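Local coordinates for xylose isomerase domain protein (Alicyclobacillus acidocaldarius subsp. acidocaldarius, PDB 3U0H) that is of unproven function but is probably an isomerase built on a xylose isomerase-like TIM barrel, at residues E5-T16 with Y30-W39; H205-P213 with R221-L231. All coordinates share one frame; numbering follows the deposited sequence.

Both contacts sit at the barrel sheet of a TIM barrel but hold different elements. Interaction 1 joins the first two neighbouring parallel strands, 5-8 and 32-33, and is bound by two strand-to-strand backbone bonds, an aromatic ring under a leucine and, at one end, a looser ion pair. Interaction 2 lies farther from the chain centre, where the segment leaving strand 201-206 is met by the loop that leads to helix 231-241; there a buried aspartate receives backbone N-H groups, and the outer rim carries exposed arginines. Both are partly buried. They touch through Leu-12 CD2 and Leu-223 CD2, 3.5 Å apart.

Interaction 1: residues E5-T16 with Y30-W39; sequences EPCLHPTLVDET and YRYVDVPFHW. With EDO (1,2-ethanediol), chain F.
Leu-8 and Tyr-30 form the tight part of this contact, where strands 5-8 and 32-33 of the TIM barrel run parallel as the two strands of a beta-alpha-beta unit crossing over through helix 18-27. Leu-8 CB sits over the centre of the Tyr-30 ring in a CH-pi contact, 3.8 Å from the centroid, while CD1 of the same leucine reaches ring atom CE1 at 3.6 Å. With CG anti to the carbonyl carbon (chi1 -69°), Tyr-30 lays its ring across the strand, and its hydroxyl is hydrogen-bonded to Ala-265 O. Both backbone polar atoms of Leu-8 bond the neighbouring segment: its N donates to Tyr-32 O at 3.1 Å, and its O accepts from Asp-34 N at 2.9 Å. Toward the start of the strands the contact loosens. Glu-5 OE2 lies over one face of the Arg-31 guanidinium, 3.4 Å from NH1, so the attraction is of charges alone with no N-H aimed at the oxygen. At the other end Trp-39 has Thr-16 O over one face and Pro-36 CD over the opposite one, beside exposed Thr-16. Between these ends, Pro-10 CG packs on Pro-36 CD. Asp-34 directs its carboxylate beside the His-9 ring, the two planes 72° apart; OD2 also bonds Tyr-203 OH. A 1,2-ethanediol, probably from the crystallisation liquor, is held there by Asp-34 and Asn-65, its O1 donating to Asp-34 OD1 at 2.7 Å.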
loop_
_atom_site.group_PDB
_atom_site.type_symbol
_atom_site.label_atom_id
_atom_site.label_comp_id
_atom_site.label_asym_id
_atom_site.label_seq_id
_atom_site.Cartn_x
_atom_site.Cartn_y
_atom_site.Cartn_z
ATOM N N GLU A 5 26.061 2.721 -22.487
ATOM C CA GLU A 5 26.300 2.306 -23.856
ATOM C C GLU A 5 25.406 2.906 -24.888
ATOM O O GLU A 5 24.283 3.261 -24.604
ATOM C CB GLU A 5 26.079 0.839 -23.994
ATOM C CG GLU A 5 27.261 0.048 -23.560
ATOM C CD GLU A 5 27.072 -1.361 -23.996
ATOM O OE1 GLU A 5 27.268 -1.579 -25.221
ATOM O OE2 GLU A 5 26.671 -2.189 -23.134
ATOM N N PRO A 6 25.888 2.941 -26.134
ATOM C CA PRO A 6 25.114 3.504 -27.209
ATOM C C PRO A 6 24.020 2.535 -27.553
ATOM O O PRO A 6 24.219 1.329 -27.440
ATOM C CB PRO A 6 26.117 3.628 -28.341
ATOM C CG PRO A 6 27.444 3.620 -27.668
ATOM C CD PRO A 6 27.269 2.658 -26.544
ATOM N N CYS A 7 22.874 3.069 -27.942
ATOM C CA CYS A 7 21.691 2.287 -28.235
ATOM C C CYS A 7 21.124 2.822 -29.538
ATOM O O CYS A 7 21.017 4.024 -29.739
ATOM C CB CYS A 7 20.652 2.424 -27.114
ATOM S SG CYS A 7 19.067 1.560 -27.508
ATOM N N LEU A 8 20.752 1.940 -30.438
ATOM C CA LEU A 8 20.215 2.377 -31.725
ATOM C C LEU A 8 18.725 2.709 -31.575
ATOM O O LEU A 8 17.984 2.065 -30.827
ATOM C CB LEU A 8 20.438 1.306 -32.769
ATOM C CG LEU A 8 20.121 1.722 -34.208
ATOM C CD1 LEU A 8 21.142 2.723 -34.757
ATOM C CD2 LEU A 8 20.039 0.478 -35.073
ATOM N N HIS A 9 18.321 3.764 -32.252
ATOM C CA HIS A 9 16.943 4.188 -32.272
ATOM C C HIS A 9 16.376 4.289 -33.703
ATOM O O HIS A 9 17.048 4.768 -34.600
ATOM C CB HIS A 9 16.874 5.544 -31.644
ATOM C CG HIS A 9 15.507 5.932 -31.288
ATOM N ND1 HIS A 9 14.725 6.607 -32.125
ATOM C CD2 HIS A 9 14.764 5.699 -30.142
ATOM C CE1 HIS A 9 13.503 6.795 -31.532
ATOM N NE2 HIS A 9 13.538 6.247 -30.328
ATOM N N PRO A 10 15.115 3.898 -33.915
ATOM C CA PRO A 10 14.496 3.838 -35.250
ATOM C C PRO A 10 14.599 5.104 -36.128
ATOM O O PRO A 10 14.785 5.003 -37.368
ATOM C CB PRO A 10 13.026 3.601 -34.924
ATOM C CG PRO A 10 13.039 2.908 -33.609
ATOM C CD PRO A 10 14.142 3.561 -32.850
ATOM N N THR A 11 14.501 6.275 -35.489
ATOM C CA THR A 11 14.654 7.561 -36.185
ATOM C C THR A 11 16.013 7.773 -36.782
ATOM O O THR A 11 16.161 8.612 -37.628
ATOM C CB THR A 11 14.469 8.748 -35.247
ATOM O OG1 THR A 11 15.487 8.697 -34.234
ATOM C CG2 THR A 11 13.067 8.731 -34.604
ATOM N N LEU A 12 17.028 7.079 -36.320
ATOM C CA LEU A 12 18.340 7.286 -36.912
ATOM C C LEU A 12 18.472 6.718 -38.295
ATOM O O LEU A 12 19.282 7.197 -39.055
ATOM C CB LEU A 12 19.437 6.654 -36.042
ATOM C CG LEU A 12 20.269 7.618 -35.253
ATOM C CD1 LEU A 12 21.533 6.906 -34.793
ATOM C CD2 LEU A 12 20.569 8.793 -36.153
ATOM N N VAL A 13 17.707 5.669 -38.598
ATOM C CA VAL A 13 17.874 4.889 -39.811
ATOM C C VAL A 13 16.597 4.868 -40.641
ATOM O O VAL A 13 15.482 5.038 -40.140
ATOM C CB VAL A 13 18.279 3.441 -39.486
ATOM C CG1 VAL A 13 19.507 3.427 -38.598
ATOM C CG2 VAL A 13 17.135 2.686 -38.825
ATOM N N ASP A 14 16.721 4.652 -41.926
ATOM C CA ASP A 14 15.534 4.938 -42.758
ATOM C C ASP A 14 14.814 3.629 -42.956
ATOM O O ASP A 14 14.723 3.165 -44.050
ATOM C CB ASP A 14 15.863 5.701 -44.095
ATOM C CG ASP A 14 17.345 5.576 -44.544
ATOM O OD1 ASP A 14 17.991 4.528 -44.278
ATOM O OD2 ASP A 14 17.857 6.532 -45.181
ATOM N N GLU A 15 14.386 2.992 -41.870
ATOM C CA GLU A 15 14.136 1.564 -41.958
ATOM C C GLU A 15 12.932 1.169 -41.159
ATOM O O GLU A 15 12.805 1.485 -39.989
ATOM C CB GLU A 15 15.372 0.718 -41.579
ATOM C CG GLU A 15 15.370 -0.736 -42.103
ATOM C CD GLU A 15 14.703 -0.903 -43.488
ATOM O OE1 GLU A 15 15.445 -0.858 -44.497
ATOM O OE2 GLU A 15 13.443 -1.053 -43.594
ATOM N N THR A 16 12.046 0.456 -41.839
ATOM C CA THR A 16 10.745 0.114 -41.304
ATOM C C THR A 16 10.621 -1.409 -41.081
ATOM O O THR A 16 9.866 -1.818 -40.201
ATOM C CB THR A 16 9.666 0.699 -42.269
ATOM O OG1 THR A 16 8.394 0.783 -41.627
ATOM C CG2 THR A 16 9.610 -0.107 -43.582
ATOM N N TYR A 30 26.137 -2.273 -32.723
ATOM C CA TYR A 30 25.381 -2.056 -31.478
ATOM C C TYR A 30 25.014 -3.382 -30.811
ATOM O O TYR A 30 24.945 -4.432 -31.474
ATOM C CB TYR A 30 24.078 -1.331 -31.725
ATOM C CG TYR A 30 24.174 0.099 -32.133
ATOM C CD1 TYR A 30 24.389 0.443 -33.442
ATOM C CD2 TYR A 30 23.966 1.104 -31.247
ATOM C CE1 TYR A 30 24.456 1.754 -33.844
ATOM C CE2 TYR A 30 24.012 2.435 -31.648
ATOM C CZ TYR A 30 24.262 2.753 -32.961
ATOM O OH TYR A 30 24.337 4.074 -33.408
ATOM N N ARG A 31 24.772 -3.321 -29.501
ATOM C CA ARG A 31 24.198 -4.435 -28.711
ATOM C C ARG A 31 22.780 -4.026 -28.225
ATOM O O ARG A 31 21.818 -4.776 -28.347
ATOM C CB ARG A 31 25.156 -4.759 -27.548
ATOM C CG ARG A 31 24.614 -5.613 -26.415
ATOM C CD ARG A 31 25.628 -5.676 -25.254
ATOM N NE ARG A 31 24.983 -5.945 -23.959
ATOM C CZ ARG A 31 25.572 -5.891 -22.762
ATOM N NH1 ARG A 31 26.860 -5.564 -22.647
ATOM N NH2 ARG A 31 24.861 -6.177 -21.670
ATOM N N TYR A 32 22.649 -2.822 -27.696
ATOM C CA TYR A 32 21.339 -2.309 -27.290
ATOM C C TYR A 32 20.531 -1.739 -28.483
ATOM O O TYR A 32 21.038 -0.877 -29.238
ATOM C CB TYR A 32 21.484 -1.206 -26.254
ATOM C CG TYR A 32 21.626 -1.692 -24.826
ATOM C CD1 TYR A 32 20.577 -2.333 -24.160
ATOM C CD2 TYR A 32 22.812 -1.485 -24.136
ATOM C CE1 TYR A 32 20.732 -2.748 -22.839
ATOM C CE2 TYR A 32 22.984 -1.898 -22.811
ATOM C CZ TYR A 32 21.959 -2.522 -22.158
ATOM O OH TYR A 32 22.198 -2.914 -20.851
ATOM N N VAL A 33 19.288 -2.214 -28.643
ATOM C CA VAL A 33 18.345 -1.630 -29.601
ATOM C C VAL A 33 17.031 -1.205 -28.941
ATOM O O VAL A 33 16.470 -1.921 -28.115
ATOM C CB VAL A 33 18.054 -2.537 -30.788
ATOM C CG1 VAL A 33 19.280 -2.594 -31.671
ATOM C CG2 VAL A 33 17.588 -3.907 -30.336
ATOM N N ASP A 34 16.625 0.014 -29.283
ATOM C CA ASP A 34 15.313 0.537 -29.009
ATOM C C ASP A 34 14.423 0.131 -30.210
ATOM O O ASP A 34 14.736 0.393 -31.392
ATOM C CB ASP A 34 15.391 2.058 -28.849
ATOM C CG ASP A 34 14.093 2.655 -28.298
ATOM O OD1 ASP A 34 13.020 2.212 -28.712
ATOM O OD2 ASP A 34 14.133 3.552 -27.450
ATOM N N VAL A 35 13.373 -0.596 -29.897
ATOM C CA VAL A 35 12.387 -1.040 -30.867
ATOM C C VAL A 35 11.030 -0.747 -30.251
ATOM O O VAL A 35 10.764 -1.189 -29.159
ATOM C CB VAL A 35 12.493 -2.535 -31.136
ATOM C CG1 VAL A 35 11.415 -2.975 -32.146
ATOM C CG2 VAL A 35 13.898 -2.884 -31.653
ATOM N N PRO A 36 10.167 0.021 -30.953
ATOM C CA PRO A 36 8.804 0.185 -30.472
ATOM C C PRO A 36 8.021 -1.164 -30.367
ATOM O O PRO A 36 8.216 -2.110 -31.171
ATOM C CB PRO A 36 8.169 1.145 -31.506
ATOM C CG PRO A 36 9.275 1.744 -32.306
ATOM C CD PRO A 36 10.498 0.898 -32.101
ATOM N N PHE A 37 7.136 -1.261 -29.384
ATOM C CA PHE A 37 6.479 -2.535 -29.071
ATOM C C PHE A 37 5.581 -3.079 -30.224
ATOM O O PHE A 37 5.505 -4.317 -30.440
ATOM C CB PHE A 37 5.645 -2.428 -27.760
ATOM C CG PHE A 37 4.908 -3.726 -27.416
ATOM C CD1 PHE A 37 5.612 -4.823 -26.953
ATOM C CD2 PHE A 37 3.558 -3.868 -27.671
ATOM C CE1 PHE A 37 4.987 -6.000 -26.692
ATOM C CE2 PHE A 37 2.907 -5.066 -27.404
ATOM C CZ PHE A 37 3.622 -6.129 -26.902
ATOM N N HIS A 38 4.874 -2.179 -30.921
ATOM C CA HIS A 38 4.081 -2.557 -32.114
ATOM C C HIS A 38 4.917 -3.311 -33.088
ATOM O O HIS A 38 4.401 -4.231 -33.752
ATOM C CB HIS A 38 3.455 -1.344 -32.818
ATOM C CG HIS A 38 2.130 -0.910 -32.242
ATOM N ND1 HIS A 38 1.388 -1.695 -31.378
ATOM C CD2 HIS A 38 1.373 0.258 -32.455
ATOM C CE1 HIS A 38 0.229 -1.046 -31.066
ATOM N NE2 HIS A 38 0.219 0.146 -31.735
ATOM N N TRP A 39 6.210 -3.011 -33.182
ATOM C CA TRP A 39 7.004 -3.772 -34.129
ATOM C C TRP A 39 7.143 -5.176 -33.650
ATOM O O TRP A 39 6.944 -6.138 -34.397
ATOM C CB TRP A 39 8.378 -3.220 -34.266
ATOM C CG TRP A 39 8.540 -1.849 -34.835
ATOM C CD1 TRP A 39 7.750 -0.669 -34.615
ATOM C CD2 TRP A 39 9.647 -1.439 -35.713
ATOM N NE1 TRP A 39 8.294 0.407 -35.281
ATOM C CE2 TRP A 39 9.457 -0.001 -35.976
ATOM C CE3 TRP A 39 10.720 -2.093 -36.277
ATOM C CZ2 TRP A 39 10.343 0.705 -36.768
ATOM C CZ3 TRP A 39 11.597 -1.377 -37.095
ATOM C CH2 TRP A 39 11.417 -0.015 -37.327
HETATM C C1 EDO F . 9.976 3.677 -28.369
HETATM O O1 EDO F . 10.872 3.656 -29.525
HETATM C C2 EDO F . 10.412 2.731 -27.234
HETATM O O2 EDO F . 11.630 3.140 -26.552
#

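Interaction 2: residues H205-P213 with R221-L231. With PO4 (phosphate ion), chain C.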
loop_
_atom_site.group_PDB
_atom_site.type_symbol
_atom_site.label_atom_id
_atom_site.label_comp_id
_atom_site.label_asym_id
_atom_site.label_seq_id
_atom_site.Cartn_x
_atom_site.Cartn_y
_atom_site.Cartn_z
ATOM N N HIS A 205 17.871 9.620 -23.503
ATOM C CA HIS A 205 17.979 9.973 -24.909
ATOM C C HIS A 205 19.039 11.024 -25.076
ATOM O O HIS A 205 19.136 11.963 -24.266
ATOM C CB HIS A 205 16.690 10.575 -25.452
ATOM C CG HIS A 205 15.524 9.624 -25.590
ATOM N ND1 HIS A 205 14.259 10.076 -25.742
ATOM C CD2 HIS A 205 15.449 8.251 -25.602
ATOM C CE1 HIS A 205 13.420 9.032 -25.870
ATOM N NE2 HIS A 205 14.148 7.915 -25.762
ATOM N N ILE A 206 19.772 10.908 -26.194
ATOM C CA ILE A 206 20.729 11.906 -26.654
ATOM C C ILE A 206 20.445 12.417 -28.120
ATOM O O ILE A 206 19.844 11.724 -28.916
ATOM C CB ILE A 206 22.151 11.316 -26.445
ATOM C CG1 ILE A 206 23.193 12.428 -26.395
ATOM C CG2 ILE A 206 22.450 10.221 -27.454
ATOM C CD1 ILE A 206 24.508 12.046 -25.747
ATOM N N ASN A 207 20.877 13.643 -28.446
ATOM C CA ASN A 207 20.543 14.363 -29.717
ATOM C C ASN A 207 21.140 15.756 -29.576
ATOM O O ASN A 207 21.852 16.026 -28.589
ATOM C CB ASN A 207 19.009 14.448 -29.961
ATOM C CG ASN A 207 18.274 14.775 -28.679
ATOM O OD1 ASN A 207 18.561 15.819 -28.069
ATOM N ND2 ASN A 207 17.456 13.837 -28.186
ATOM N N ASP A 208 20.864 16.636 -30.544
ATOM C CA ASP A 208 21.460 17.979 -30.588
ATOM C C ASP A 208 20.595 19.016 -31.301
ATOM O O ASP A 208 19.575 18.687 -31.852
ATOM C CB ASP A 208 22.856 17.925 -31.255
ATOM C CG ASP A 208 23.911 18.710 -30.486
ATOM O OD1 ASP A 208 23.546 19.733 -29.861
ATOM O OD2 ASP A 208 25.104 18.296 -30.520
ATOM N N THR A 209 21.018 20.275 -31.261
ATOM C CA THR A 209 20.349 21.389 -31.936
ATOM C C THR A 209 21.237 22.608 -31.976
ATOM O O THR A 209 21.989 22.840 -31.028
ATOM C CB THR A 209 19.084 21.835 -31.176
ATOM O OG1 THR A 209 18.299 22.616 -32.059
ATOM C CG2 THR A 209 19.427 22.676 -29.914
ATOM N N ARG A 210 21.093 23.447 -33.019
ATOM C CA ARG A 210 21.845 24.733 -33.092
ATOM C C ARG A 210 21.014 25.902 -32.652
ATOM O O ARG A 210 21.505 27.020 -32.548
ATOM C CB ARG A 210 22.363 24.975 -34.480
ATOM C CG ARG A 210 23.425 23.979 -34.905
ATOM C CD ARG A 210 24.036 24.487 -36.207
ATOM N NE ARG A 210 25.042 23.597 -36.706
ATOM C CZ ARG A 210 25.813 23.855 -37.735
ATOM N NH1 ARG A 210 25.730 25.010 -38.409
ATOM N NH2 ARG A 210 26.694 22.948 -38.096
ATOM N N ASP A 211 19.754 25.630 -32.370
ATOM C CA ASP A 211 18.849 26.623 -31.810
ATOM C C ASP A 211 19.058 26.845 -30.328
ATOM O O ASP A 211 19.462 25.942 -29.575
ATOM C CB ASP A 211 17.399 26.219 -32.075
ATOM C CG ASP A 211 17.164 25.898 -33.539
ATOM O OD1 ASP A 211 17.920 26.374 -34.390
ATOM O OD2 ASP A 211 16.239 25.155 -33.838
ATOM N N ALA A 212 18.793 28.079 -29.936
ATOM C CA ALA A 212 18.689 28.434 -28.574
ATOM C C ALA A 212 17.549 27.605 -27.880
ATOM O O ALA A 212 16.554 27.202 -28.505
ATOM C CB ALA A 212 18.433 29.924 -28.464
ATOM N N PRO A 213 17.682 27.393 -26.567
ATOM C CA PRO A 213 16.651 26.697 -25.802
ATOM C C PRO A 213 15.221 27.112 -26.126
ATOM O O PRO A 213 14.344 26.232 -26.241
ATOM C CB PRO A 213 16.990 27.050 -24.324
ATOM C CG PRO A 213 18.445 27.486 -24.314
ATOM C CD PRO A 213 18.754 27.967 -25.710
ATOM N N ARG A 221 15.230 17.775 -34.846
ATOM C CA ARG A 221 16.454 17.544 -34.105
ATOM C C ARG A 221 17.646 17.124 -34.996
ATOM O O ARG A 221 17.520 16.783 -36.165
ATOM C CB ARG A 221 16.226 16.445 -33.031
ATOM C CG ARG A 221 14.953 16.569 -32.157
ATOM C CD ARG A 221 14.977 15.602 -30.973
ATOM N NE ARG A 221 13.774 15.746 -30.189
ATOM C CZ ARG A 221 13.492 15.024 -29.109
ATOM N NH1 ARG A 221 14.339 14.069 -28.704
ATOM N NH2 ARG A 221 12.374 15.268 -28.433
ATOM N N LEU A 222 18.828 17.162 -34.413
ATOM C CA LEU A 222 20.067 16.872 -35.138
ATOM C C LEU A 222 20.749 15.655 -34.474
ATOM O O LEU A 222 20.368 15.217 -33.356
ATOM C CB LEU A 222 20.960 18.096 -35.088
ATOM C CG LEU A 222 20.599 19.352 -35.882
ATOM C CD1 LEU A 222 21.789 20.309 -35.879
ATOM C CD2 LEU A 222 20.201 19.043 -37.323
ATOM N N LEU A 223 21.721 15.102 -35.186
ATOM C CA LEU A 223 22.516 14.002 -34.698
ATOM C C LEU A 223 23.351 14.455 -33.551
ATOM O O LEU A 223 23.926 15.544 -33.629
ATOM C CB LEU A 223 23.492 13.527 -35.756
ATOM C CG LEU A 223 22.887 13.068 -37.077
ATOM C CD1 LEU A 223 24.012 12.517 -37.987
ATOM C CD2 LEU A 223 21.775 12.054 -36.795
ATOM N N PRO A 224 23.487 13.601 -32.509
ATOM C CA PRO A 224 24.394 13.948 -31.401
ATOM C C PRO A 224 25.719 14.512 -31.916
ATOM O O PRO A 224 26.355 13.903 -32.785
ATOM C CB PRO A 224 24.632 12.615 -30.714
ATOM C CG PRO A 224 23.432 11.799 -31.061
ATOM C CD PRO A 224 23.081 12.186 -32.457
ATOM N N GLY A 225 26.098 15.688 -31.421
ATOM C CA GLY A 225 27.320 16.327 -31.852
ATOM C C GLY A 225 27.298 17.227 -33.097
ATOM O O GLY A 225 28.323 17.821 -33.423
ATOM N N ASP A 226 26.184 17.362 -33.807
ATOM C CA ASP A 226 26.139 18.378 -34.896
ATOM C C ASP A 226 25.649 19.780 -34.422
ATOM O O ASP A 226 25.542 20.700 -35.195
ATOM C CB ASP A 226 25.299 17.854 -36.045
ATOM C CG ASP A 226 25.942 16.660 -36.760
ATOM O OD1 ASP A 226 27.182 16.543 -36.753
ATOM O OD2 ASP A 226 25.202 15.842 -37.364
ATOM N N GLY A 227 25.447 19.966 -33.121
ATOM C CA GLY A 227 24.922 21.229 -32.594
ATOM C C GLY A 227 25.638 21.817 -31.394
ATOM O O GLY A 227 26.841 21.620 -31.239
ATOM N N ARG A 228 24.890 22.551 -30.556
ATOM C CA ARG A 228 25.486 23.310 -29.431
ATOM C C ARG A 228 25.143 22.807 -28.009
ATOM O O ARG A 228 25.600 23.401 -27.059
ATOM C CB ARG A 228 25.202 24.839 -29.568
ATOM C CG ARG A 228 23.748 25.321 -29.365
ATOM C CD ARG A 228 23.570 26.810 -29.744
ATOM N NE ARG A 228 24.326 27.703 -28.867
ATOM C CZ ARG A 228 24.002 28.015 -27.602
ATOM N NH1 ARG A 228 24.797 28.824 -26.903
ATOM N NH2 ARG A 228 22.913 27.532 -27.000
ATOM N N ILE A 229 24.388 21.717 -27.863
ATOM C CA ILE A 229 23.991 21.202 -26.513
ATOM C C ILE A 229 25.251 20.654 -25.860
ATOM O O ILE A 229 26.024 19.975 -26.545
ATOM C CB ILE A 229 22.928 20.104 -26.598
ATOM C CG1 ILE A 229 21.721 20.627 -27.340
ATOM C CG2 ILE A 229 22.436 19.645 -25.219
ATOM C CD1 ILE A 229 20.649 19.577 -27.440
ATOM N N PRO A 230 25.529 21.013 -24.571
ATOM C CA PRO A 230 26.738 20.449 -23.845
ATOM C C PRO A 230 26.563 18.992 -23.427
ATOM O O PRO A 230 26.008 18.646 -22.348
ATOM C CB PRO A 230 26.909 21.376 -22.639
ATOM C CG PRO A 230 26.169 22.623 -23.007
ATOM C CD PRO A 230 24.985 22.171 -23.840
ATOM N N LEU A 231 27.042 18.122 -24.290
ATOM C CA LEU A 231 26.649 16.727 -24.187
ATOM C C LEU A 231 27.574 15.981 -23.246
ATOM O O LEU A 231 27.188 14.972 -22.685
ATOM C CB LEU A 231 26.613 16.058 -25.568
ATOM C CG LEU A 231 25.449 16.419 -26.516
ATOM C CD1 LEU A 231 25.555 15.563 -27.793
ATOM C CD2 LEU A 231 24.077 16.285 -25.844
HETATM P P PO4 C . 27.657 29.089 -28.948
HETATM O O1 PO4 C . 27.804 29.981 -27.726
HETATM O O2 PO4 C . 27.984 27.635 -28.643
HETATM O O3 PO4 C . 26.216 29.080 -29.388
HETATM O O4 PO4 C . 28.539 29.635 -30.056
HETATM O O HOH W 1 26.954 19.462 -28.982
#
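Asp-208 OD1 takes two backbone N-H groups, Ile-229 N at 2.9 Å on its syn lone pair and Thr-209 N at the same distance on the anti side. The other oxygen, OD2, faces the type II turn from Leu-223 to Asp-226 and receives weak bonds from Gly-225 N and, just beyond the turn, Gly-227 N; a water lies 2.7 Å from Asp-208 OD2 and also reaches Ile-229 O. One buried carboxylate thus ties the turn and the residues after it to the segment just past strand 201-206, and these N-H groups would be expected to favour its charged form. Asp-208 and Leu-222 add an antiparallel hydrogen-bonded pair, a single bridge, and Arg-228 N donates to Thr-209 O at 3.0 Å. At the rim Arg-210 NE approaches Asp-226 O in the guanidinium plane, a weak bond. Arg-228, bent at chi3 (-65°), turns its guanidinium edge to a phosphate, probably from the crystallisation liquor. Asn-207 ND2 and Arg-221 NH1, both donors, do not bond each other; Asp-179 takes one on each oxygen, and Arg-221 NH2 is paired with Asp-218. Between the sheet and the outer helices, Ile-206 meets Pro-224 through CG2 and Leu-231 through CG1. There the loop rests on helix 261-280 through Leu-272 and Leu-275, with strand 246-249 beside Ile-206 and helix 180-185 against Thr-209.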